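Local coordinates for protein cysteine protease S273R (African swine fever virus pig/Kenya/KEN-50/1950, PDB 6LJ9) that probably acts as a SUMO-1-type cysteine protease that cleaves the viral polyproteins pp220 and pp62 into core-shell proteins and blunts host innate immune signalling, at residues T96-A101 and F107-F112; E184-A189 and L237-A242; R203-L208 and H213-L218; K131-E136 and D179-E184. One frame throughout, in Å; residues are numbered along the deposited sequence.

Contact 1 (T96-A101 and F107-F112)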
# COMPACT_ATOMS: atom_id res chain seq x y z
N THR B 96 18.17 -5.89 0.90
CA THR B 96 16.99 -6.24 0.12
C THR B 96 15.72 -5.75 0.80
O THR B 96 14.85 -5.16 0.14
CB THR B 96 16.93 -7.76 -0.09
OG1 THR B 96 18.03 -8.17 -0.91
CG2 THR B 96 15.63 -8.16 -0.76
N LEU B 97 15.60 -5.97 2.11
CA LEU B 97 14.41 -5.52 2.83
C LEU B 97 14.33 -4.00 2.90
O LEU B 97 13.23 -3.43 2.94
CB LEU B 97 14.39 -6.12 4.24
CG LEU B 97 14.31 -7.64 4.31
CD1 LEU B 97 14.21 -8.10 5.76
CD2 LEU B 97 13.13 -8.16 3.50
N GLN B 98 15.49 -3.32 2.91
CA GLN B 98 15.48 -1.86 2.85
C GLN B 98 14.94 -1.36 1.52
O GLN B 98 14.32 -0.29 1.48
CB GLN B 98 16.90 -1.33 3.08
CG GLN B 98 17.36 -1.39 4.53
CD GLN B 98 18.81 -0.98 4.69
OE1 GLN B 98 19.65 -1.29 3.85
NE2 GLN B 98 19.11 -0.27 5.77
N ARG B 99 15.15 -2.10 0.43
CA ARG B 99 14.62 -1.69 -0.86
C ARG B 99 13.12 -1.96 -0.97
O ARG B 99 12.39 -1.19 -1.59
CB ARG B 99 15.37 -2.39 -1.99
CG ARG B 99 16.72 -1.77 -2.31
CD ARG B 99 17.53 -2.64 -3.26
NE ARG B 99 18.71 -1.95 -3.75
CZ ARG B 99 19.85 -1.83 -3.08
NH1 ARG B 99 19.96 -2.37 -1.87
NH2 ARG B 99 20.88 -1.18 -3.61
N TRP B 100 12.65 -3.06 -0.38
CA TRP B 100 11.22 -3.36 -0.41
C TRP B 100 10.42 -2.35 0.40
O TRP B 100 9.25 -2.09 0.09
CB TRP B 100 10.97 -4.78 0.11
CG TRP B 100 11.48 -5.85 -0.80
CD1 TRP B 100 12.01 -5.69 -2.05
CD2 TRP B 100 11.50 -7.26 -0.54
NE1 TRP B 100 12.36 -6.91 -2.57
CE2 TRP B 100 12.06 -7.89 -1.67
CE3 TRP B 100 11.10 -8.05 0.54
CZ2 TRP B 100 12.23 -9.27 -1.75
CZ3 TRP B 100 11.26 -9.42 0.46
CH2 TRP B 100 11.83 -10.02 -0.67
N ALA B 101 11.03 -1.77 1.44
CA ALA B 101 10.35 -0.75 2.22
C ALA B 101 10.11 0.53 1.43
O ALA B 101 9.25 1.33 1.81
CB ALA B 101 11.16 -0.43 3.48
N PHE B 107 5.39 -1.14 5.17
CA PHE B 107 6.16 -2.31 5.57
C PHE B 107 7.33 -1.87 6.44
O PHE B 107 8.09 -0.97 6.06
CB PHE B 107 6.66 -3.07 4.34
CG PHE B 107 7.69 -4.12 4.64
CD1 PHE B 107 7.35 -5.24 5.37
CD2 PHE B 107 8.99 -3.98 4.19
CE1 PHE B 107 8.29 -6.21 5.65
CE2 PHE B 107 9.94 -4.94 4.47
CZ PHE B 107 9.59 -6.06 5.20
N PHE B 108 7.48 -2.51 7.59
CA PHE B 108 8.55 -2.20 8.53
C PHE B 108 9.63 -3.27 8.40
O PHE B 108 9.39 -4.44 8.69
CB PHE B 108 8.02 -2.13 9.96
CG PHE B 108 9.01 -1.59 10.96
CD1 PHE B 108 9.97 -2.42 11.52
CD2 PHE B 108 8.99 -0.26 11.33
CE1 PHE B 108 10.88 -1.93 12.44
CE2 PHE B 108 9.90 0.24 12.24
CZ PHE B 108 10.85 -0.60 12.80
N ASN B 109 10.81 -2.86 7.96
CA ASN B 109 11.94 -3.77 7.83
C ASN B 109 12.79 -3.69 9.10
O ASN B 109 13.17 -2.59 9.53
CB ASN B 109 12.78 -3.42 6.60
CG ASN B 109 13.18 -1.96 6.56
OD1 ASN B 109 12.33 -1.08 6.44
ND2 ASN B 109 14.48 -1.71 6.65
N CYS B 110 13.07 -4.84 9.70
CA CYS B 110 13.77 -4.85 10.97
C CYS B 110 15.21 -4.37 10.78
O CYS B 110 15.81 -4.62 9.72
CB CYS B 110 13.76 -6.26 11.57
SG CYS B 110 14.58 -7.51 10.55
N PRO B 111 15.79 -3.66 11.76
CA PRO B 111 17.16 -3.15 11.58
C PRO B 111 18.21 -4.25 11.52
O PRO B 111 17.90 -5.44 11.64
CB PRO B 111 17.37 -2.26 12.82
CG PRO B 111 16.00 -1.90 13.27
CD PRO B 111 15.15 -3.10 12.96
N PHE B 112 19.47 -3.85 11.33
CA PHE B 112 20.54 -4.83 11.14
C PHE B 112 20.93 -5.50 12.45
O PHE B 112 21.29 -6.68 12.46
CB PHE B 112 21.76 -4.16 10.50
CG PHE B 112 22.84 -5.11 10.07
CD1 PHE B 112 23.84 -5.50 10.94
CD2 PHE B 112 22.86 -5.61 8.77
CE1 PHE B 112 24.84 -6.37 10.55
CE2 PHE B 112 23.86 -6.49 8.37
CZ PHE B 112 24.84 -6.87 9.26
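Phe107 and Asn109, on the same side of the short strand 107-109, lean on one flank of helix 90-103, where Leu97 and Ala101, one helical turn apart, receive them. Helix and strand run nearly antiparallel, at 157° between their directions, with axes 8.0 Å apart at closest approach. Phe107 turns the rim of its ring to the helix: CE2 lies 3.9 Å from Leu97 O, which sits in the ring plane, and CD2 comes to 4.0 Å from Ala101 CA. With CG anti to the backbone N (chi1 168°), the ring extends along the helix flank, and its CZ end approaches Leu97 CD2. Asn109 packs by its CB, 3.9 Å from Leu97 CB, while its amide spans the surface between Gln98 and Ala101. Asn109 OD1 rests 3.2 Å from the methyl CB of Ala101, and Asn109 ND2 lies 3.6 Å from Gln98 CG. Neither amide atom bonds to the helix: OD1 accepts from Gln139 NE2 and ND2 donates to Tyr140 O, both on strand 139-141. The contact joins the helix to an outer strand of the mixed five-stranded sheet. Strand 107-109 pairs with strand 152-158, and the Cys110-Cys155 disulfide adds a covalent tie between these regions. Leu97 and Trp100 also pack against helix 232-244. No hydrogen bond crosses between 96-101 and 107-112, so the two meet by van der Waals contact alone, while the two bonds to strand 139-141 satisfy the buried amide of Asn109 and fix which way it is turned.

Contact 2 (E184-A189 and L237-A242)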
# COMPACT_ATOMS: atom_id res chain seq x y z
N GLU B 184 3.83 -14.67 12.34
CA GLU B 184 4.15 -15.85 11.55
C GLU B 184 5.64 -16.16 11.62
O GLU B 184 6.48 -15.26 11.54
CB GLU B 184 3.72 -15.65 10.09
CG GLU B 184 2.29 -15.16 9.94
CD GLU B 184 1.99 -14.65 8.55
OE1 GLU B 184 2.79 -14.91 7.63
OE2 GLU B 184 0.94 -13.99 8.37
N TYR B 185 5.94 -17.45 11.78
CA TYR B 185 7.31 -17.96 11.74
C TYR B 185 7.38 -19.02 10.65
O TYR B 185 6.71 -20.05 10.74
CB TYR B 185 7.71 -18.55 13.10
CG TYR B 185 9.04 -19.28 13.10
CD1 TYR B 185 9.11 -20.64 12.81
CD2 TYR B 185 10.22 -18.62 13.40
CE1 TYR B 185 10.31 -21.31 12.81
CE2 TYR B 185 11.44 -19.28 13.40
CZ TYR B 185 11.48 -20.63 13.10
OH TYR B 185 12.67 -21.31 13.10
N PHE B 186 8.19 -18.77 9.63
CA PHE B 186 8.33 -19.68 8.50
C PHE B 186 9.72 -20.30 8.52
O PHE B 186 10.73 -19.59 8.48
CB PHE B 186 8.08 -18.96 7.18
CG PHE B 186 8.36 -19.80 5.97
CD1 PHE B 186 7.55 -20.88 5.66
CD2 PHE B 186 9.44 -19.52 5.15
CE1 PHE B 186 7.80 -21.66 4.54
CE2 PHE B 186 9.70 -20.30 4.03
CZ PHE B 186 8.88 -21.37 3.73
N ASN B 187 9.77 -21.63 8.57
CA ASN B 187 11.01 -22.40 8.46
C ASN B 187 10.87 -23.32 7.26
O ASN B 187 10.02 -24.22 7.26
CB ASN B 187 11.28 -23.20 9.74
CG ASN B 187 12.68 -23.79 9.78
OD1 ASN B 187 13.24 -24.19 8.75
ND2 ASN B 187 13.26 -23.85 10.97
N SER B 188 11.69 -23.09 6.23
CA SER B 188 11.60 -23.90 5.02
C SER B 188 11.94 -25.36 5.26
O SER B 188 11.56 -26.22 4.46
CB SER B 188 12.52 -23.32 3.94
OG SER B 188 13.87 -23.34 4.36
N ALA B 189 12.66 -25.67 6.34
CA ALA B 189 13.00 -27.05 6.64
C ALA B 189 11.89 -27.78 7.39
O ALA B 189 11.88 -29.02 7.40
CB ALA B 189 14.30 -27.11 7.44
N LEU B 237 13.28 -14.90 2.29
CA LEU B 237 12.93 -13.65 1.63
C LEU B 237 11.68 -13.79 0.78
O LEU B 237 10.87 -12.86 0.70
CB LEU B 237 14.10 -13.16 0.78
CG LEU B 237 15.28 -12.52 1.51
CD1 LEU B 237 16.40 -12.21 0.54
CD2 LEU B 237 14.82 -11.26 2.23
N PHE B 238 11.49 -14.95 0.14
CA PHE B 238 10.32 -15.15 -0.69
C PHE B 238 9.04 -15.19 0.14
O PHE B 238 7.99 -14.72 -0.31
CB PHE B 238 10.46 -16.45 -1.50
CG PHE B 238 9.25 -16.77 -2.34
CD1 PHE B 238 9.08 -16.19 -3.58
CD2 PHE B 238 8.30 -17.67 -1.89
CE1 PHE B 238 7.97 -16.49 -4.36
CE2 PHE B 238 7.19 -17.97 -2.66
CZ PHE B 238 7.03 -17.38 -3.89
N TYR B 239 9.11 -15.75 1.35
CA TYR B 239 7.94 -15.77 2.22
C TYR B 239 7.48 -14.36 2.54
O TYR B 239 6.29 -14.05 2.46
CB TYR B 239 8.26 -16.55 3.50
CG TYR B 239 7.09 -16.67 4.45
CD1 TYR B 239 6.13 -17.66 4.27
CD2 TYR B 239 6.94 -15.81 5.53
CE1 TYR B 239 5.06 -17.79 5.13
CE2 TYR B 239 5.87 -15.93 6.40
CZ TYR B 239 4.94 -16.92 6.20
OH TYR B 239 3.87 -17.04 7.06
N ILE B 240 8.42 -13.48 2.91
CA ILE B 240 8.07 -12.10 3.22
C ILE B 240 7.48 -11.41 2.00
O ILE B 240 6.47 -10.70 2.10
CB ILE B 240 9.30 -11.35 3.77
CG1 ILE B 240 9.74 -11.95 5.10
CG2 ILE B 240 8.99 -9.86 3.90
CD1 ILE B 240 10.95 -11.26 5.71
N ARG B 241 8.09 -11.61 0.83
CA ARG B 241 7.61 -10.95 -0.38
C ARG B 241 6.24 -11.47 -0.78
O ARG B 241 5.37 -10.70 -1.20
CB ARG B 241 8.61 -11.14 -1.52
CG ARG B 241 8.20 -10.45 -2.81
CD ARG B 241 7.93 -8.98 -2.59
NE ARG B 241 7.50 -8.30 -3.81
CZ ARG B 241 8.32 -7.63 -4.62
NH1 ARG B 241 9.61 -7.55 -4.34
NH2 ARG B 241 7.84 -7.05 -5.71
N ALA B 242 6.02 -12.79 -0.66
CA ALA B 242 4.71 -13.35 -1.01
C ALA B 242 3.63 -12.85 -0.06
O ALA B 242 2.51 -12.54 -0.50
CB ALA B 242 4.78 -14.88 -0.99
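Tyr239 of helix 232-244 meets two residues of strand 181-186, Phe186 through its ring and Glu184 through its hydroxyl. The aromatic pair is parallel but strongly displaced: the planes differ by 3° and the centroids are 4.6 Å apart, so there is little ring overlap. What sits over the centre of the tyrosine ring is Phe186 CB, a CH-pi contact 3.5 Å from the centroid. The slide also brings Phe186 CG to 3.5 Å from Tyr239 CD1. Phe252 meets both rings edge-to-face. This is the sheet-to-helix interface of a Ulp1-type catalytic domain: helix 232-244 begins at Cys232, the inferred nucleophile, and Phe186 is followed in sequence by Asn187, inferred to be an active-site residue, whose OD1 bonds to His168 NE2. Asn187 OD1 also accepts from Ala189 N at 2.9 Å, forming an Asx turn. Polar contact is concentrated at the other end, where Tyr239 OH donates to Glu184 OE1 in a very short bond of 2.5 Å, with carboxylate and ring planes 82° apart. Glu184 OE2 makes a salt bridge with Arg243, a charge that may favour the ionised carboxylate in this buried setting.

Contact 3 (R203-L208 and H213-L218); sequences RVKQQL and HTVKTL
Lys205 lies alongside Val215 and runs nearly perpendicular to Thr217, so one long side chain spans two successive inward positions of strand 215-220. Its CG stands anti to the backbone N (chi1 176°), and the remaining torsions are extended, giving a straight rod from helix 195-208 across the strand. The lysine chain and the valine point opposite ways as they pass, with Lys205 CG 3.9 Å from Val215 CG1. Farther out, Lys205 CD touches Thr217 CG2 at 3.8 Å, and Lys205 CE comes to 3.3 Å from the carbonyl O of Val215. Thr217 offers its methyl to the lysine, since CG2 stands anti to the carbonyl carbon. Val215 CG1 lies closest to Lys205, while Val215 CG2 packs 3.8 Å from Leu208 CB, three residues later on the helix. Helix and strand run almost antiparallel, at 168° with an axis separation of 8.5 Å, as expected for the return leg of the beta-alpha-beta crossover formed by strand 181-186, helix 195-208 and strand 215-220. Val204, Lys205 and Val215 all also touch Ile183, and Leu208 touches Trp181, so the helix lies over both parallel strands of the unit. The contact contains no hydrogen bond across the segments. Lys205 therefore serves here through its methylenes: they lie over the strand and extend the apolar packing of Val215 to its partly exposed border at Thr217, while Lys205 NZ stays 4.0 Å from Val215 O without bonding to it.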
# COMPACT_ATOMS: atom_id res chain seq x y z
N ARG B 203 5.35 -12.20 23.21
CA ARG B 203 5.43 -10.82 23.69
C ARG B 203 4.78 -9.85 22.71
O ARG B 203 4.09 -8.91 23.12
CB ARG B 203 6.89 -10.43 23.95
CG ARG B 203 7.08 -9.13 24.72
CD ARG B 203 7.25 -7.93 23.80
NE ARG B 203 8.45 -8.02 22.98
CZ ARG B 203 9.64 -7.54 23.33
NH1 ARG B 203 9.79 -6.92 24.49
NH2 ARG B 203 10.68 -7.68 22.52
N VAL B 204 4.98 -10.08 21.41
CA VAL B 204 4.35 -9.23 20.40
C VAL B 204 2.84 -9.40 20.41
O VAL B 204 2.10 -8.44 20.17
CB VAL B 204 4.95 -9.52 19.01
CG1 VAL B 204 4.25 -8.71 17.93
CG2 VAL B 204 6.45 -9.22 19.00
N LYS B 205 2.36 -10.61 20.69
CA LYS B 205 0.92 -10.85 20.73
C LYS B 205 0.24 -10.05 21.83
O LYS B 205 -0.83 -9.47 21.62
CB LYS B 205 0.63 -12.34 20.89
CG LYS B 205 -0.84 -12.69 21.02
CD LYS B 205 -1.04 -14.18 21.18
CE LYS B 205 -2.50 -14.52 21.43
NZ LYS B 205 -2.72 -15.99 21.57
N GLN B 206 0.85 -10.01 23.02
CA GLN B 206 0.27 -9.23 24.12
C GLN B 206 0.26 -7.74 23.79
O GLN B 206 -0.69 -7.03 24.14
CB GLN B 206 1.04 -9.49 25.41
CG GLN B 206 0.74 -10.84 26.04
CD GLN B 206 -0.72 -11.00 26.40
OE1 GLN B 206 -1.35 -10.09 26.94
NE2 GLN B 206 -1.28 -12.17 26.09
N GLN B 207 1.31 -7.26 23.13
CA GLN B 207 1.34 -5.86 22.71
C GLN B 207 0.22 -5.56 21.72
O GLN B 207 -0.53 -4.59 21.88
CB GLN B 207 2.70 -5.52 22.10
CG GLN B 207 3.85 -5.51 23.10
CD GLN B 207 5.17 -5.11 22.47
OE1 GLN B 207 5.35 -5.23 21.25
NE2 GLN B 207 6.09 -4.62 23.28
N LEU B 208 0.09 -6.41 20.69
CA LEU B 208 -0.93 -6.16 19.67
C LEU B 208 -2.34 -6.37 20.20
O LEU B 208 -3.29 -5.78 19.67
CB LEU B 208 -0.67 -7.07 18.46
CG LEU B 208 0.59 -6.73 17.67
CD1 LEU B 208 0.76 -7.67 16.49
CD2 LEU B 208 0.56 -5.28 17.20
N HIS B 213 -8.25 -6.95 18.56
CA HIS B 213 -8.99 -7.97 19.29
C HIS B 213 -8.62 -9.40 18.90
O HIS B 213 -8.82 -10.31 19.70
CB HIS B 213 -10.50 -7.77 19.09
CG HIS B 213 -10.91 -7.65 17.66
ND1 HIS B 213 -10.96 -8.73 16.81
CD2 HIS B 213 -11.29 -6.57 16.92
CE1 HIS B 213 -11.36 -8.33 15.61
NE2 HIS B 213 -11.56 -7.02 15.66
N THR B 214 -8.09 -9.61 17.70
CA THR B 214 -7.76 -10.96 17.21
C THR B 214 -6.31 -10.98 16.76
O THR B 214 -5.97 -10.41 15.72
CB THR B 214 -8.69 -11.37 16.08
OG1 THR B 214 -10.05 -11.12 16.46
CG2 THR B 214 -8.52 -12.85 15.77
N VAL B 215 -5.46 -11.64 17.54
CA VAL B 215 -4.04 -11.79 17.22
C VAL B 215 -3.67 -13.25 17.37
O VAL B 215 -3.85 -13.83 18.45
CB VAL B 215 -3.15 -10.90 18.11
CG1 VAL B 215 -1.71 -10.95 17.62
CG2 VAL B 215 -3.66 -9.47 18.14
N LYS B 216 -3.15 -13.85 16.31
CA LYS B 216 -2.73 -15.25 16.31
C LYS B 216 -1.22 -15.35 16.20
O LYS B 216 -0.58 -14.56 15.49
CB LYS B 216 -3.36 -16.02 15.15
CG LYS B 216 -4.87 -16.21 15.23
CD LYS B 216 -5.35 -17.08 14.07
CE LYS B 216 -6.86 -17.24 14.07
NZ LYS B 216 -7.32 -18.03 12.89
N THR B 217 -0.65 -16.32 16.91
CA THR B 217 0.73 -16.75 16.69
C THR B 217 0.71 -18.05 15.90
O THR B 217 -0.07 -18.96 16.20
CB THR B 217 1.47 -16.95 18.01
OG1 THR B 217 0.84 -17.99 18.77
CG2 THR B 217 1.48 -15.67 18.83
N LEU B 218 1.56 -18.13 14.88
CA LEU B 218 1.49 -19.23 13.93
C LEU B 218 2.89 -19.68 13.54
O LEU B 218 3.74 -18.86 13.20
CB LEU B 218 0.71 -18.82 12.68
CG LEU B 218 0.63 -19.86 11.56
CD1 LEU B 218 -0.27 -21.02 11.96
CD2 LEU B 218 0.15 -19.21 10.29

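Contact 4 (K131-E136 and D179-E184); sequences KVYKGE and DCWSIE
A purely aromatic contact joins the short helix 129-134 to strand 181-186, with Tyr133 and Trp181 as the two residues that touch. The backbones stay well apart, 11.8 Å between Tyr133 CA and Trp181 CA, and the large side chains bridge the gap. Trp181 reaches in with the far end of its six-membered ring: CH2 lies over one face of the Tyr133 ring, toward its rim, 3.6 Å from Tyr133 CE1. The neighbouring Trp181 CZ2 is equally near that atom. Although the two side chains come in nearly perpendicular to each other, the Tyr133 ring and the six-membered ring of Trp181 have centroids 4.9 Å apart and planes at 35°, an oblique meeting. A Tyr133 chi1 of -172° swings the ring off the helix toward the tryptophan. Helix 129-134 ends just after the tyrosine in a Schellman motif, with Gly135 at positive phi and Glu136 N bonded to Lys131 O at 2.7 Å. Trp181 is held from other directions as well, stacked with His212 and touching Leu208 of helix 195-208, while its backbone hydrogen-bonds with Thr214 and Lys216. Nearby lies the second subunit: Asn246 of that chain packs on Tyr133, and Asp179 OD2 of that chain hydrogen-bonds with Ser182 OG.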
# COMPACT_ATOMS: atom_id res chain seq x y z
N LYS B 131 4.08 0.64 18.59
CA LYS B 131 4.70 1.85 18.06
C LYS B 131 5.00 1.71 16.57
O LYS B 131 5.00 2.70 15.84
CB LYS B 131 5.97 2.19 18.84
CG LYS B 131 5.77 2.38 20.34
CD LYS B 131 7.10 2.61 21.05
CE LYS B 131 7.50 4.07 21.05
NZ LYS B 131 6.72 4.84 22.05
N VAL B 132 5.25 0.48 16.11
CA VAL B 132 5.40 0.24 14.68
C VAL B 132 4.10 0.54 13.95
O VAL B 132 4.08 1.20 12.91
CB VAL B 132 5.86 -1.21 14.42
CG1 VAL B 132 5.80 -1.54 12.94
CG2 VAL B 132 7.27 -1.41 14.95
N TYR B 133 2.98 0.07 14.51
CA TYR B 133 1.68 0.30 13.88
C TYR B 133 1.31 1.78 13.91
O TYR B 133 0.72 2.30 12.96
CB TYR B 133 0.62 -0.54 14.58
CG TYR B 133 -0.73 -0.53 13.89
CD1 TYR B 133 -1.03 -1.46 12.90
CD2 TYR B 133 -1.70 0.39 14.24
CE1 TYR B 133 -2.26 -1.45 12.27
CE2 TYR B 133 -2.93 0.41 13.62
CZ TYR B 133 -3.21 -0.52 12.64
OH TYR B 133 -4.44 -0.50 12.02
N LYS B 134 1.65 2.47 15.00
CA LYS B 134 1.32 3.88 15.15
C LYS B 134 2.26 4.81 14.39
O LYS B 134 1.97 6.00 14.27
CB LYS B 134 1.30 4.27 16.63
CG LYS B 134 0.08 3.78 17.39
CD LYS B 134 0.13 4.23 18.84
CE LYS B 134 -1.26 4.41 19.41
NZ LYS B 134 -2.07 3.16 19.31
N GLY B 135 3.37 4.29 13.88
CA GLY B 135 4.33 5.13 13.18
C GLY B 135 5.28 5.87 14.09
O GLY B 135 5.57 7.05 13.85
N GLU B 136 5.78 5.22 15.14
CA GLU B 136 6.65 5.86 16.11
C GLU B 136 7.97 5.11 16.29
O GLU B 136 8.70 5.38 17.24
CB GLU B 136 5.94 6.01 17.45
CG GLU B 136 4.61 6.74 17.37
CD GLU B 136 3.87 6.79 18.69
OE1 GLU B 136 4.37 6.19 19.67
OE2 GLU B 136 2.80 7.43 18.76
N ASP B 179 -8.51 -8.51 9.50
CA ASP B 179 -9.31 -8.47 10.71
C ASP B 179 -8.73 -9.36 11.80
O ASP B 179 -9.01 -9.13 12.98
CB ASP B 179 -10.76 -8.86 10.41
CG ASP B 179 -11.73 -8.40 11.49
OD1 ASP B 179 -11.65 -7.23 11.90
OD2 ASP B 179 -12.57 -9.21 11.92
N CYS B 180 -7.94 -10.37 11.42
CA CYS B 180 -7.21 -11.22 12.36
C CYS B 180 -5.73 -11.04 12.09
O CYS B 180 -5.22 -11.51 11.06
CB CYS B 180 -7.62 -12.68 12.21
SG CYS B 180 -6.45 -13.84 12.93
N TRP B 181 -5.04 -10.36 12.99
CA TRP B 181 -3.61 -10.17 12.87
C TRP B 181 -2.88 -11.46 13.23
O TRP B 181 -3.31 -12.21 14.10
CB TRP B 181 -3.13 -9.02 13.76
CG TRP B 181 -3.74 -7.69 13.41
CD1 TRP B 181 -4.64 -7.44 12.41
CD2 TRP B 181 -3.48 -6.43 14.04
NE1 TRP B 181 -4.96 -6.11 12.40
CE2 TRP B 181 -4.27 -5.47 13.38
CE3 TRP B 181 -2.67 -6.03 15.11
CZ2 TRP B 181 -4.26 -4.12 13.75
CZ3 TRP B 181 -2.66 -4.69 15.47
CH2 TRP B 181 -3.45 -3.76 14.80
N SER B 182 -1.77 -11.71 12.53
CA SER B 182 -1.04 -12.95 12.70
C SER B 182 0.45 -12.67 12.84
O SER B 182 1.00 -11.82 12.14
CB SER B 182 -1.27 -13.90 11.52
OG SER B 182 -0.92 -13.29 10.29
N ILE B 183 1.08 -13.37 13.77
CA ILE B 183 2.53 -13.38 13.93
C ILE B 183 3.03 -14.72 13.39
O ILE B 183 2.67 -15.78 13.92
CB ILE B 183 2.94 -13.18 15.40
CG1 ILE B 183 2.33 -11.88 15.94
CG2 ILE B 183 4.45 -13.15 15.54
CD1 ILE B 183 2.30 -11.81 17.45
N GLU B 184 3.83 -14.67 12.34
CA GLU B 184 4.15 -15.85 11.55
C GLU B 184 5.64 -16.16 11.62
O GLU B 184 6.48 -15.26 11.54
CB GLU B 184 3.72 -15.65 10.09
CG GLU B 184 2.29 -15.16 9.94
CD GLU B 184 1.99 -14.65 8.55
OE1 GLU B 184 2.79 -14.91 7.63
OE2 GLU B 184 0.94 -13.99 8.37

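All four contacts reach the same mixed five-stranded sheet. Contact 1 is at one outer strand, 107-109, and contact 3 at the other, 215-220, their centres about 22 Å apart. Contacts 2 and 4 share strand 181-186 and Glu184, with about 18 Å between centres; contact 4 has its centre about 9 Å from that of contact 3, through the pairing of strands 181-186 and 215-220. Along the chain contact 1 closes first, then contact 4; contact 3 forms wholly between the two segments of contact 2. Helix 232-244 links contacts 1 and 2. Strand 181-186, used by contacts 2 and 4, is followed by Asn187 of the inferred active site.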